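PDB 3BLX: isocitrate dehydrogenase [NAD] subunit 1, mitochondrial from Saccharomyces cerevisiae, which catalyses the NAD-dependent oxidative decarboxylation of isocitrate to 2-oxoglutarate in the citric acid cycle, as part of an allosteric octamer, and also binds mitochondrial mRNA leaders. Local coordinates for residues E[165-170]-E[176-181]. Numbering follows the deposited sequence.
Sequences FAFDFA and KSVTAV
Val178 rises from the strand toward the helix, where its CG2 lies between the Phe167 ring and Ala170 CB while CG1 meets the ring alone. The Phe167 ring meets it obliquely: CE1 comes to 3.6 Å from CB of Val178, with CG1 reaching the CE1-CZ side of the ring and CG2 lying 3.8 Å from Phe167 CD1. Across the two segments it is CD1, CE1 and CZ that meet the valine. The ring gets there because chi1 of -74° sets CG anti to the carbonyl carbon, bringing the ring closer to the strand although the bond to CB does not itself aim that way. In Val178 a chi1 of 166° turns CG1 anti to the backbone N and leaves CG2 beside that N; CG2 also packs 3.8 Å from CB of Ala170. Ala166 and Ala170, one helical turn apart, both point toward the strand, Ala166 approaching Val178 mainly through its carbonyl O. The axes of helix 165-170 and strand 177-181 approach to 9.1 Å and run roughly antiparallel, at 160°. The side-chain contacts are apolar, and the touching residues are buried. Helix 156-172 packs on one side of the sheet, its chain turning back directly into strand 177-182, which sits between the parallel strands 210-215 and 232-235. Val234 touches both Ala166 and Val178, Ile209 packs on Phe167, Ala170 and Val178, and the ring of Tyr206 lies nearly parallel to that of Phe167, while Phe165 and Phe169 reach strand 105-111.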
ATOM      1  N   PHE E 165       0.729  14.300  20.338  1.00 24.78           N
ATOM      2  CA  PHE E 165       1.629  15.354  19.901  1.00 23.72           C
ATOM      3  C   PHE E 165       1.869  16.345  21.038  1.00 23.37           C
ATOM      4  O   PHE E 165       3.009  16.702  21.338  1.00 21.66           O
ATOM      5  CB  PHE E 165       1.090  16.110  18.693  1.00 19.76           C
ATOM      6  CG  PHE E 165       1.983  17.219  18.271  1.00 19.00           C
ATOM      7  CD1 PHE E 165       2.962  17.005  17.312  1.00 18.06           C
ATOM      8  CD2 PHE E 165       1.897  18.465  18.882  1.00 18.62           C
ATOM      9  CE1 PHE E 165       3.828  18.026  16.950  1.00 18.44           C
ATOM     10  CE2 PHE E 165       2.752  19.492  18.536  1.00 17.44           C
ATOM     11  CZ  PHE E 165       3.728  19.271  17.562  1.00 22.61           C
ATOM     12  N   ALA E 166       0.780  16.786  21.649  1.00 16.97           N
ATOM     13  CA  ALA E 166       0.839  17.747  22.741  1.00 23.87           C
ATOM     14  C   ALA E 166       1.642  17.209  23.927  1.00 34.24           C
ATOM     15  O   ALA E 166       2.493  17.917  24.490  1.00 30.26           O
ATOM     16  CB  ALA E 166      -0.563  18.141  23.194  1.00 16.71           C
ATOM     17  N   PHE E 167       1.397  15.960  24.305  1.00 30.09           N
ATOM     18  CA  PHE E 167       2.106  15.389  25.438  1.00 27.57           C
ATOM     19  C   PHE E 167       3.564  15.170  25.122  1.00 33.23           C
ATOM     20  O   PHE E 167       4.420  15.483  25.945  1.00 31.50           O
ATOM     21  CB  PHE E 167       1.434  14.109  25.897  1.00 28.76           C
ATOM     22  CG  PHE E 167       0.156  14.353  26.633  1.00 29.65           C
ATOM     23  CD1 PHE E 167       0.153  15.075  27.820  1.00 30.98           C
ATOM     24  CD2 PHE E 167      -1.039  13.874  26.143  1.00 29.35           C
ATOM     25  CE1 PHE E 167      -1.028  15.297  28.521  1.00 31.31           C
ATOM     26  CE2 PHE E 167      -2.229  14.098  26.836  1.00 34.35           C
ATOM     27  CZ  PHE E 167      -2.218  14.818  28.032  1.00 29.67           C
ATOM     28  N   ASP E 168       3.853  14.653  23.926  1.00 33.28           N
ATOM     29  CA  ASP E 168       5.249  14.466  23.509  1.00 28.88           C
ATOM     30  C   ASP E 168       6.017  15.771  23.497  1.00 28.69           C
ATOM     31  O   ASP E 168       7.227  15.786  23.697  1.00 39.32           O
ATOM     32  CB  ASP E 168       5.340  13.816  22.142  1.00 19.52           C
ATOM     33  CG  ASP E 168       5.051  12.319  22.178  1.00 54.50           C
ATOM     34  OD1 ASP E 168       5.311  11.679  23.233  1.00 46.65           O
ATOM     35  OD2 ASP E 168       4.572  11.781  21.145  1.00 52.76           O
ATOM     36  N   PHE E 169       5.299  16.861  23.276  1.00 28.81           N
ATOM     37  CA  PHE E 169       5.892  18.195  23.166  1.00 37.77           C
ATOM     38  C   PHE E 169       6.169  18.751  24.557  1.00 35.96           C
ATOM     39  O   PHE E 169       7.207  19.336  24.809  1.00 33.16           O
ATOM     40  CB  PHE E 169       4.924  19.106  22.415  1.00 28.54           C
ATOM     41  CG  PHE E 169       5.506  20.410  21.991  1.00 29.08           C
ATOM     42  CD1 PHE E 169       5.435  21.522  22.837  1.00 30.20           C
ATOM     43  CD2 PHE E 169       6.074  20.547  20.728  1.00 23.19           C
ATOM     44  CE1 PHE E 169       5.949  22.748  22.438  1.00 31.26           C
ATOM     45  CE2 PHE E 169       6.587  21.758  20.317  1.00 29.33           C
ATOM     46  CZ  PHE E 169       6.529  22.870  21.173  1.00 31.03           C
ATOM     47  N   ALA E 170       5.217  18.558  25.455  1.00 29.10           N
ATOM     48  CA  ALA E 170       5.400  18.911  26.847  1.00 32.44           C
ATOM     49  C   ALA E 170       6.599  18.160  27.430  1.00 41.26           C
ATOM     50  O   ALA E 170       7.422  18.762  28.102  1.00 52.11           O
ATOM     51  CB  ALA E 170       4.124  18.616  27.643  1.00 32.33           C
ATOM     52  N   LYS E 176       5.014  21.120  32.296  1.00 51.07           N
ATOM     53  CA  LYS E 176       4.462  20.252  33.322  1.00 53.56           C
ATOM     54  C   LYS E 176       2.947  20.166  33.287  1.00 54.24           C
ATOM     55  O   LYS E 176       2.369  19.289  33.919  1.00 67.25           O
ATOM     56  CB  LYS E 176       4.965  20.673  34.707  1.00 70.14           C
ATOM     57  CG  LYS E 176       6.375  20.163  34.993  1.00 85.51           C
ATOM     58  CD  LYS E 176       7.195  21.147  35.813  1.00100.67           C
ATOM     59  CE  LYS E 176       8.667  20.759  35.769  1.00101.75           C
ATOM     60  NZ  LYS E 176       9.494  21.596  36.683  1.00107.45           N
ATOM     61  N   SER E 177       2.308  21.058  32.536  1.00 45.71           N
ATOM     62  CA  SER E 177       0.850  21.074  32.438  1.00 50.58           C
ATOM     63  C   SER E 177       0.344  21.068  31.008  1.00 50.94           C
ATOM     64  O   SER E 177       0.800  21.833  30.170  1.00 46.63           O
ATOM     65  CB  SER E 177       0.252  22.281  33.165  1.00 50.94           C
ATOM     66  OG  SER E 177      -0.035  21.974  34.519  1.00 76.34           O
ATOM     67  N   VAL E 178      -0.616  20.194  30.745  1.00 46.28           N
ATOM     68  CA  VAL E 178      -1.333  20.206  29.495  1.00 28.64           C
ATOM     69  C   VAL E 178      -2.802  20.348  29.797  1.00 30.00           C
ATOM     70  O   VAL E 178      -3.366  19.529  30.521  1.00 45.57           O
ATOM     71  CB  VAL E 178      -1.097  18.910  28.707  1.00 29.80           C
ATOM     72  CG1 VAL E 178      -2.108  18.779  27.567  1.00 27.99           C
ATOM     73  CG2 VAL E 178       0.327  18.878  28.176  1.00 26.08           C
ATOM     74  N   THR E 179      -3.429  21.383  29.252  1.00 28.00           N
ATOM     75  CA  THR E 179      -4.855  21.587  29.462  1.00 35.28           C
ATOM     76  C   THR E 179      -5.610  21.445  28.151  1.00 34.65           C
ATOM     77  O   THR E 179      -5.333  22.145  27.205  1.00 35.08           O
ATOM     78  CB  THR E 179      -5.143  22.991  30.055  1.00 33.77           C
ATOM     79  OG1 THR E 179      -4.354  23.183  31.224  1.00 53.62           O
ATOM     80  CG2 THR E 179      -6.609  23.141  30.419  1.00 34.14           C
ATOM     81  N   ALA E 180      -6.574  20.544  28.096  1.00 25.75           N
ATOM     82  CA  ALA E 180      -7.472  20.497  26.952  1.00 28.14           C
ATOM     83  C   ALA E 180      -8.556  21.573  27.035  1.00 28.64           C
ATOM     84  O   ALA E 180      -9.247  21.703  28.047  1.00 41.79           O
ATOM     85  CB  ALA E 180      -8.099  19.127  26.838  1.00 21.77           C
ATOM     86  N   VAL E 181      -8.703  22.337  25.962  1.00 26.32           N
ATOM     87  CA  VAL E 181      -9.712  23.379  25.876  1.00 30.59           C
ATOM     88  C   VAL E 181     -10.844  22.906  24.970  1.00 29.44           C
ATOM     89  O   VAL E 181     -10.612  22.532  23.833  1.00 31.78           O
ATOM     90  CB  VAL E 181      -9.113  24.705  25.307  1.00 23.01           C
ATOM     91  CG1 VAL E 181     -10.205  25.751  25.117  1.00 28.40           C
ATOM     92  CG2 VAL E 181      -8.019  25.232  26.213  1.00 27.70           C
TER